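Local coordinates for protein tonb-dependent siderophore receptor (Acinetobacter baumannii, PDB 5FP1) that probably binds iron-chelating siderophores, possibly including ferric enterobactin, at the outer membrane as the first step of TonB-dependent iron uptake, at residues A[179-184]-A[202-207]; A[486-491]-A[519-524]. All blocks are in the same frame, centred on the assembly; numbering follows the deposited sequence.

Contact 1: residues A[179-184]-A[202-207]; sequences RVAVLG and GIAPSI
Val180 of strand 179-184 crosses Ile203 and Pro205 of strand 202-207 at a slant, touching both through CG2. From CB, which is 4.2 Å from Pro205 CA, the side chain splits: chi1 of 64° sets CG1 between N and the carbonyl carbon and leaves CG2 anti to N, from where it reaches Ile203 CG1 at 3.8 Å and Pro205 CB at 4.0 Å. Val182 stands beside Ile203, pointing the same way, and its CG2 meets the same Ile203 CG1 at 4.2 Å. These four side chains share the outward, partly exposed face of the barrel wall.

Six backbone hydrogen bonds join the strands in antiparallel register, in reciprocal pairs at Arg179-Ser206, Ala181-Ala204 and Leu183-Gly202. The Ala181 N to Ala204 O bond of 3.1 Å is the outlier: its donor stands 57° out of the carbonyl plane. Pro205 has no amide N-H, but its non-hydrogen-bonded pairing with Val180 requires none from it, and its CA makes a CH...O contact of 3.2 Å with Arg179 O.

On the other face the chain of Arg179 runs extended to a salt bridge with Asp167 and a hydrogen bond to Val143 O, while Ser206 OG accepts from Ala144 N. The outward face is thus wholly apolar, consistent with a lipid-facing wall, whereas the inward face mixes polar Arg179 and Ser206 with apolar Ala181, Ala204 and Leu183.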
ATOM      1  N   ARG A 179      -5.709 -22.140  14.227  1.00 26.64           N
ATOM      2  CA  ARG A 179      -6.478 -20.905  14.233  1.00 22.91           C
ATOM      3  C   ARG A 179      -7.155 -20.761  12.873  1.00 21.61           C
ATOM      4  O   ARG A 179      -6.634 -21.220  11.870  1.00 21.78           O
ATOM      5  CB  ARG A 179      -5.557 -19.726  14.489  1.00 26.62           C
ATOM      6  CG  ARG A 179      -6.270 -18.407  14.628  1.00 31.62           C
ATOM      7  CD  ARG A 179      -5.279 -17.299  14.900  1.00 31.32           C
ATOM      8  NE  ARG A 179      -5.946 -16.040  15.200  1.00 25.76           N
ATOM      9  CZ  ARG A 179      -5.342 -14.997  15.755  1.00 34.86           C
ATOM     10  NH1 ARG A 179      -4.049 -15.047  16.045  1.00 37.66           N
ATOM     11  NH2 ARG A 179      -6.031 -13.901  16.014  1.00 38.08           N
ATOM     12  N   VAL A 180      -8.339 -20.175  12.849  1.00 25.65           N
ATOM     13  CA  VAL A 180      -8.966 -19.833  11.579  1.00 25.78           C
ATOM     14  C   VAL A 180      -9.723 -18.527  11.725  1.00 29.36           C
ATOM     15  O   VAL A 180     -10.427 -18.317  12.711  1.00 31.34           O
ATOM     16  CB  VAL A 180      -9.892 -20.940  11.069  1.00 27.44           C
ATOM     17  CG1 VAL A 180     -11.056 -21.153  12.009  1.00 32.25           C
ATOM     18  CG2 VAL A 180     -10.406 -20.592   9.674  1.00 32.85           C
ATOM     19  N   ALA A 181      -9.528 -17.617  10.765  1.00 26.46           N
ATOM     20  CA  ALA A 181     -10.349 -16.408  10.664  1.00 25.00           C
ATOM     21  C   ALA A 181     -11.182 -16.503   9.390  1.00 26.65           C
ATOM     22  O   ALA A 181     -10.730 -17.046   8.386  1.00 22.78           O
ATOM     23  CB  ALA A 181      -9.480 -15.162  10.659  1.00 28.66           C
ATOM     24  N   VAL A 182     -12.417 -16.039   9.453  1.00 25.02           N
ATOM     25  CA  VAL A 182     -13.316 -16.114   8.312  1.00 25.41           C
ATOM     26  C   VAL A 182     -13.971 -14.752   8.164  1.00 23.40           C
ATOM     27  O   VAL A 182     -14.167 -14.043   9.149  1.00 26.38           O
ATOM     28  CB  VAL A 182     -14.401 -17.198   8.480  1.00 32.72           C
ATOM     29  CG1 VAL A 182     -15.114 -17.433   7.171  1.00 36.91           C
ATOM     30  CG2 VAL A 182     -13.795 -18.517   8.933  1.00 40.25           C
ATOM     31  N   LEU A 183     -14.287 -14.391   6.925  1.00 22.10           N
ATOM     32  CA  LEU A 183     -14.785 -13.065   6.599  1.00 20.22           C
ATOM     33  C   LEU A 183     -15.885 -13.190   5.565  1.00 17.62           C
ATOM     34  O   LEU A 183     -15.732 -13.898   4.570  1.00 19.35           O
ATOM     35  CB  LEU A 183     -13.667 -12.169   6.023  1.00 21.92           C
ATOM     36  CG  LEU A 183     -14.136 -10.847   5.383  1.00 20.63           C
ATOM     37  CD1 LEU A 183     -14.546  -9.847   6.441  1.00 22.22           C
ATOM     38  CD2 LEU A 183     -13.059 -10.256   4.463  1.00 23.76           C
ATOM     39  N   GLY A 184     -16.952 -12.439   5.809  1.00 21.42           N
ATOM     40  CA  GLY A 184     -17.964 -12.122   4.816  1.00 22.55           C
ATOM     41  C   GLY A 184     -18.251 -10.644   4.861  1.00 22.15           C
ATOM     42  O   GLY A 184     -18.522 -10.093   5.915  1.00 21.04           O
ATOM     43  N   GLY A 202     -13.389 -14.316   2.706  1.00 19.62           N
ATOM     44  CA  GLY A 202     -12.060 -14.817   2.947  1.00 17.95           C
ATOM     45  C   GLY A 202     -11.987 -15.837   4.065  1.00 20.37           C
ATOM     46  O   GLY A 202     -12.868 -15.925   4.924  1.00 18.47           O
ATOM     47  N   ILE A 203     -10.895 -16.578   4.064  1.00 18.05           N
ATOM     48  CA  ILE A 203     -10.599 -17.496   5.131  1.00 20.35           C
ATOM     49  C   ILE A 203      -9.088 -17.561   5.294  1.00 22.68           C
ATOM     50  O   ILE A 203      -8.326 -17.456   4.310  1.00 19.83           O
ATOM     51  CB  ILE A 203     -11.221 -18.895   4.825  1.00 18.95           C
ATOM     52  CG1 ILE A 203     -11.108 -19.823   6.046  1.00 26.49           C
ATOM     53  CG2 ILE A 203     -10.561 -19.536   3.639  1.00 21.89           C
ATOM     54  CD1 ILE A 203     -11.966 -21.082   5.908  1.00 29.66           C
ATOM     55  N   ALA A 204      -8.646 -17.706   6.543  1.00 19.22           N
ATOM     56  CA  ALA A 204      -7.228 -17.754   6.866  1.00 18.33           C
ATOM     57  C   ALA A 204      -6.984 -18.745   8.004  1.00 19.89           C
ATOM     58  O   ALA A 204      -6.930 -18.328   9.151  1.00 21.67           O
ATOM     59  CB  ALA A 204      -6.733 -16.389   7.321  1.00 18.90           C
ATOM     60  N   PRO A 205      -6.855 -20.023   7.676  1.00 22.40           N
ATOM     61  CA  PRO A 205      -6.523 -21.059   8.642  1.00 23.58           C
ATOM     62  C   PRO A 205      -5.025 -21.287   8.781  1.00 22.14           C
ATOM     63  O   PRO A 205      -4.279 -21.274   7.784  1.00 21.83           O
ATOM     64  CB  PRO A 205      -7.171 -22.284   8.034  1.00 23.11           C
ATOM     65  CG  PRO A 205      -7.086 -22.060   6.566  1.00 24.94           C
ATOM     66  CD  PRO A 205      -7.049 -20.583   6.328  1.00 21.39           C
ATOM     67  N   SER A 206      -4.579 -21.541  10.007  1.00 22.09           N
ATOM     68  CA  SER A 206      -3.209 -21.957  10.205  1.00 20.34           C
ATOM     69  C   SER A 206      -3.061 -22.961  11.364  1.00 18.64           C
ATOM     70  O   SER A 206      -3.924 -23.058  12.227  1.00 22.82           O
ATOM     71  CB  SER A 206      -2.340 -20.736  10.477  1.00 20.78           C
ATOM     72  OG  SER A 206      -2.829 -20.031  11.568  1.00 22.09           O
ATOM     73  N   ILE A 207      -1.928 -23.640  11.384  1.00 22.10           N
ATOM     74  CA  ILE A 207      -1.615 -24.515  12.503  1.00 23.08           C
ATOM     75  C   ILE A 207      -0.146 -24.455  12.810  1.00 21.67           C
ATOM     76  O   ILE A 207       0.676 -24.344  11.908  1.00 24.78           O
ATOM     77  CB  ILE A 207      -2.095 -25.963  12.208  1.00 23.15           C
ATOM     78  CG1 ILE A 207      -1.824 -26.889  13.410  1.00 32.29           C
ATOM     79  CG2 ILE A 207      -1.466 -26.522  10.955  1.00 25.30           C
ATOM     80  CD1 ILE A 207      -2.487 -28.243  13.229  1.00 34.22           C
TER

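Contact 2: residues A[486-491]-A[519-524]; sequences TSYATS and EAQTFE. With C8E ((hydroxyethyloxy)tri(ethyloxy)octane), chain C; C8E ((hydroxyethyloxy)tri(ethyloxy)octane), chain F.
Tyr488 and Gln521 form the tight part of this contact: Tyr488 OH donates to Gln521 OE1 across 2.5 Å, a short bond. The carboxamide oxygen arrives at the edge of the phenol ring, in its plane, while the ring and amide planes stand 70° apart. Gln521 has CG between its backbone N and carbonyl carbon (chi1 65°), then runs extended, which brings OE1 to the hydroxyl; NE2 is held by Glu546 on strand 536-555. Along the backbone, six amide hydrogen bonds in three reciprocal pairs join the strands, the Thr522 N to Ala489 O bond being 2.8 Å with an N-H...O angle of 165°.

The looser margin lies at Phe523, an exposed ring that meets Thr486 alone among the side chains of strand 486-491, the two crossing at a slant. On this side one C8E detergent molecule sets its C3 4.1 Å above a face of the Tyr488 ring, offset toward the rim.

The inward face carries Ser487, Ser491, Thr522 and Glu524 beside Ala489 and Ala520. A water donates to Ser487 OG at 2.8 Å and to Thr522 O at 3.2 Å, while Glu524 leads away to a salt bridge with Arg88 and hydrogen bonds with Tyr485 and Ser43. Ser487 OG also bonds Pro41 O. An outer face with aromatic rings and bound detergent, consistent with a lipid-facing side, over an inner face bonded to the plug, fits the plugged beta-barrel of TonB-dependent receptors.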
ATOM      1  N   THR A 486      21.809   9.159  13.645  1.00 18.52           N
ATOM      2  CA  THR A 486      22.073   9.553  12.262  1.00 20.98           C
ATOM      3  C   THR A 486      22.145   8.267  11.465  1.00 21.96           C
ATOM      4  O   THR A 486      22.778   7.309  11.908  1.00 21.37           O
ATOM      5  CB  THR A 486      23.456  10.236  12.121  1.00 26.30           C
ATOM      6  OG1 THR A 486      23.569  11.301  13.067  1.00 28.54           O
ATOM      7  CG2 THR A 486      23.642  10.780  10.711  1.00 29.18           C
ATOM      8  N   SER A 487      21.557   8.245  10.271  1.00 19.22           N
ATOM      9  CA  SER A 487      21.674   7.064   9.430  1.00 17.51           C
ATOM     10  C   SER A 487      21.649   7.363   7.955  1.00 17.18           C
ATOM     11  O   SER A 487      21.176   8.402   7.510  1.00 17.60           O
ATOM     12  CB  SER A 487      20.592   6.033   9.787  1.00 23.27           C
ATOM     13  OG  SER A 487      19.316   6.499   9.397  1.00 22.80           O
ATOM     14  N   TYR A 488      22.189   6.425   7.210  1.00 16.45           N
ATOM     15  CA  TYR A 488      22.230   6.489   5.771  1.00 18.38           C
ATOM     16  C   TYR A 488      21.836   5.127   5.205  1.00 18.07           C
ATOM     17  O   TYR A 488      22.310   4.092   5.660  1.00 17.77           O
ATOM     18  CB  TYR A 488      23.632   6.874   5.305  1.00 19.53           C
ATOM     19  CG  TYR A 488      23.780   6.923   3.813  1.00 20.97           C
ATOM     20  CD1 TYR A 488      23.285   7.981   3.076  1.00 26.06           C
ATOM     21  CD2 TYR A 488      24.372   5.873   3.136  1.00 23.21           C
ATOM     22  CE1 TYR A 488      23.415   8.011   1.691  1.00 25.30           C
ATOM     23  CE2 TYR A 488      24.506   5.892   1.762  1.00 26.73           C
ATOM     24  CZ  TYR A 488      24.023   6.960   1.046  1.00 24.82           C
ATOM     25  OH  TYR A 488      24.161   6.947  -0.335  1.00 25.74           O
ATOM     26  N   ALA A 489      21.000   5.124   4.177  1.00 16.51           N
ATOM     27  CA  ALA A 489      20.546   3.851   3.571  1.00 17.82           C
ATOM     28  C   ALA A 489      20.281   4.061   2.099  1.00 18.12           C
ATOM     29  O   ALA A 489      19.874   5.166   1.678  1.00 17.02           O
ATOM     30  CB  ALA A 489      19.293   3.339   4.274  1.00 18.38           C
ATOM     31  N   THR A 490      20.550   3.024   1.312  1.00 16.78           N
ATOM     32  CA  THR A 490      20.384   3.118  -0.120  1.00 17.69           C
ATOM     33  C   THR A 490      19.241   2.235  -0.624  1.00 17.38           C
ATOM     34  O   THR A 490      18.734   1.337   0.078  1.00 18.09           O
ATOM     35  CB  THR A 490      21.674   2.744  -0.889  1.00 17.98           C
ATOM     36  OG1 THR A 490      22.019   1.362  -0.675  1.00 19.10           O
ATOM     37  CG2 THR A 490      22.840   3.646  -0.468  1.00 23.47           C
ATOM     38  N   SER A 491      18.876   2.488  -1.874  1.00 18.34           N
ATOM     39  CA  SER A 491      17.899   1.687  -2.578  1.00 17.43           C
ATOM     40  C   SER A 491      18.261   1.614  -4.049  1.00 19.77           C
ATOM     41  O   SER A 491      18.860   2.532  -4.590  1.00 17.15           O
ATOM     42  CB  SER A 491      16.512   2.303  -2.396  1.00 21.75           C
ATOM     43  OG  SER A 491      15.588   1.825  -3.372  1.00 21.68           O
ATOM     44  N   GLU A 519      18.616   4.589  -8.667  1.00 16.64           N
ATOM     45  CA  GLU A 519      19.357   4.618  -7.421  1.00 17.70           C
ATOM     46  C   GLU A 519      18.790   5.704  -6.540  1.00 16.97           C
ATOM     47  O   GLU A 519      18.515   6.830  -7.005  1.00 18.44           O
ATOM     48  CB  GLU A 519      20.844   4.886  -7.672  1.00 21.65           C
ATOM     49  CG  GLU A 519      21.545   3.799  -8.453  1.00 26.80           C
ATOM     50  CD  GLU A 519      22.987   4.184  -8.765  1.00 30.22           C
ATOM     51  OE1 GLU A 519      23.845   4.010  -7.904  1.00 43.99           O
ATOM     52  OE2 GLU A 519      23.245   4.717  -9.841  1.00 44.68           O
ATOM     53  N   ALA A 520      18.580   5.360  -5.279  1.00 17.27           N
ATOM     54  CA  ALA A 520      17.992   6.282  -4.322  1.00 15.34           C
ATOM     55  C   ALA A 520      18.729   6.158  -3.003  1.00 16.69           C
ATOM     56  O   ALA A 520      19.446   5.169  -2.751  1.00 16.76           O
ATOM     57  CB  ALA A 520      16.503   5.994  -4.125  1.00 16.53           C
ATOM     58  N   GLN A 521      18.510   7.133  -2.147  1.00 15.65           N
ATOM     59  CA  GLN A 521      19.143   7.133  -0.848  1.00 18.91           C
ATOM     60  C   GLN A 521      18.376   7.985   0.147  1.00 15.86           C
ATOM     61  O   GLN A 521      17.627   8.905  -0.221  1.00 17.29           O
ATOM     62  CB  GLN A 521      20.605   7.593  -0.978  1.00 18.68           C
ATOM     63  CG  GLN A 521      20.698   9.039  -1.441  1.00 21.35           C
ATOM     64  CD  GLN A 521      22.103   9.507  -1.802  1.00 28.81           C
ATOM     65  OE1 GLN A 521      23.073   8.758  -1.756  1.00 29.88           O
ATOM     66  NE2 GLN A 521      22.205  10.763  -2.162  1.00 30.64           N
ATOM     67  N   THR A 522      18.559   7.665   1.429  1.00 16.81           N
ATOM     68  CA  THR A 522      18.007   8.440   2.515  1.00 16.94           C
ATOM     69  C   THR A 522      19.092   8.774   3.536  1.00 18.74           C
ATOM     70  O   THR A 522      19.817   7.886   4.001  1.00 16.87           O
ATOM     71  CB  THR A 522      16.871   7.671   3.213  1.00 18.44           C
ATOM     72  OG1 THR A 522      15.778   7.502   2.299  1.00 16.57           O
ATOM     73  CG2 THR A 522      16.372   8.408   4.471  1.00 18.58           C
ATOM     74  N   PHE A 523      19.221  10.063   3.818  1.00 19.06           N
ATOM     75  CA  PHE A 523      20.017  10.556   4.962  1.00 17.96           C
ATOM     76  C   PHE A 523      19.050  11.063   6.027  1.00 17.29           C
ATOM     77  O   PHE A 523      18.176  11.888   5.752  1.00 18.59           O
ATOM     78  CB  PHE A 523      20.969  11.691   4.545  1.00 21.16           C
ATOM     79  CG  PHE A 523      21.710  12.289   5.749  1.00 27.91           C
ATOM     80  CD1 PHE A 523      22.772  11.600   6.326  1.00 30.37           C
ATOM     81  CD2 PHE A 523      21.272  13.460   6.355  1.00 38.79           C
ATOM     82  CE1 PHE A 523      23.442  12.112   7.435  1.00 33.99           C
ATOM     83  CE2 PHE A 523      21.922  13.970   7.474  1.00 41.62           C
ATOM     84  CZ  PHE A 523      23.007  13.292   8.012  1.00 34.22           C
ATOM     85  N   GLU A 524      19.170  10.568   7.252  1.00 17.24           N
ATOM     86  CA  GLU A 524      18.224  10.926   8.302  1.00 16.53           C
ATOM     87  C   GLU A 524      18.939  11.154   9.638  1.00 19.99           C
ATOM     88  O   GLU A 524      19.907  10.467   9.976  1.00 19.51           O
ATOM     89  CB  GLU A 524      17.213   9.815   8.490  1.00 17.07           C
ATOM     90  CG  GLU A 524      16.096  10.076   9.490  1.00 19.33           C
ATOM     91  CD  GLU A 524      14.928   9.109   9.321  1.00 22.83           C
ATOM     92  OE1 GLU A 524      14.459   8.988   8.168  1.00 21.73           O
ATOM     93  OE2 GLU A 524      14.482   8.478  10.318  1.00 19.04           O
TER
HETATM   94  C1  C8E C1717      27.561  11.034  12.769  1.00 44.64           C
HETATM   95  C2  C8E C1717      27.639  10.587  14.214  1.00 39.83           C
HETATM   96  C3  C8E C1717      26.291  10.074  14.664  1.00 32.92           C
HETATM   97  C4  C8E C1717      26.063  10.314  16.130  1.00 34.02           C
HETATM   98  C5  C8E C1717      24.652   9.984  16.554  1.00 31.47           C
HETATM   99  C6  C8E C1717      23.637  10.887  15.896  1.00 29.73           C
HETATM  100  C7  C8E C1717      23.422  12.160  16.649  1.00 33.95           C
HETATM  101  C8  C8E C1717      22.889  13.229  15.708  1.00 31.24           C
HETATM  102  O9  C8E C1717      24.030  13.815  15.075  1.00 43.44           O
HETATM  103  C10 C8E C1717      23.748  14.491  13.844  1.00 43.30           C
HETATM  104  C11 C8E C1717      23.139  15.853  14.125  1.00 43.15           C
HETATM  105  O12 C8E C1717      22.004  15.703  14.969  1.00 36.08           O
HETATM  106  C13 C8E C1717      21.425  16.978  15.259  1.00 41.61           C
HETATM  107  C14 C8E C1717      20.173  16.799  16.105  1.00 46.52           C
HETATM  108  O15 C8E C1717      20.491  16.874  17.494  1.00 57.20           O
HETATM  109  C16 C8E C1717      20.114  18.130  18.068  1.00 58.96           C
HETATM  110  C17 C8E C1717      19.853  17.972  19.556  1.00 50.02           C
HETATM  111  O18 C8E C1717      19.194  16.727  19.763  1.00 60.63           O
HETATM  112  C1  C8E F1720      28.211   6.673   5.988  1.00 60.13           C
HETATM  113  C2  C8E F1720      28.524   6.473   4.519  1.00 62.89           C
HETATM  114  C3  C8E F1720      28.026   7.638   3.663  1.00 53.71           C
HETATM  115  C4  C8E F1720      28.416   7.441   2.198  1.00 62.16           C
HETATM  116  C5  C8E F1720      27.923   8.597   1.340  1.00 47.75           C
HETATM  117  C6  C8E F1720      27.786   8.207  -0.122  1.00 52.41           C
HETATM  118  C7  C8E F1720      27.147   9.365  -0.890  1.00 56.21           C
HETATM  119  C8  C8E F1720      27.565   9.372  -2.355  1.00 63.89           C
HETATM  120  O9  C8E F1720      26.467   9.806  -3.152  1.00 74.16           O
HETATM  121  O   HOH W   1      18.641   6.480   6.670  1.00 21.61           O

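In the fold
From the N terminus the chain first builds the plug, then enters the barrel. Contact 1 closes the hairpin of strands 177-188 and 197-209, with 17 residues between its segments. After many further barrel strands, contact 2 joins 482-493 to 518-531 across a longer connection of 27 residues with little regular structure. The contacts are in series: the first closes before the second opens, so they neither nest nor cross. Their centres are 39 Å apart, on opposite sides of the chain's centre, and their nearest atoms are about 30 Å apart. Each ties two neighbouring antiparallel strands, one pair early and one late in the barrel wall that surrounds the plug.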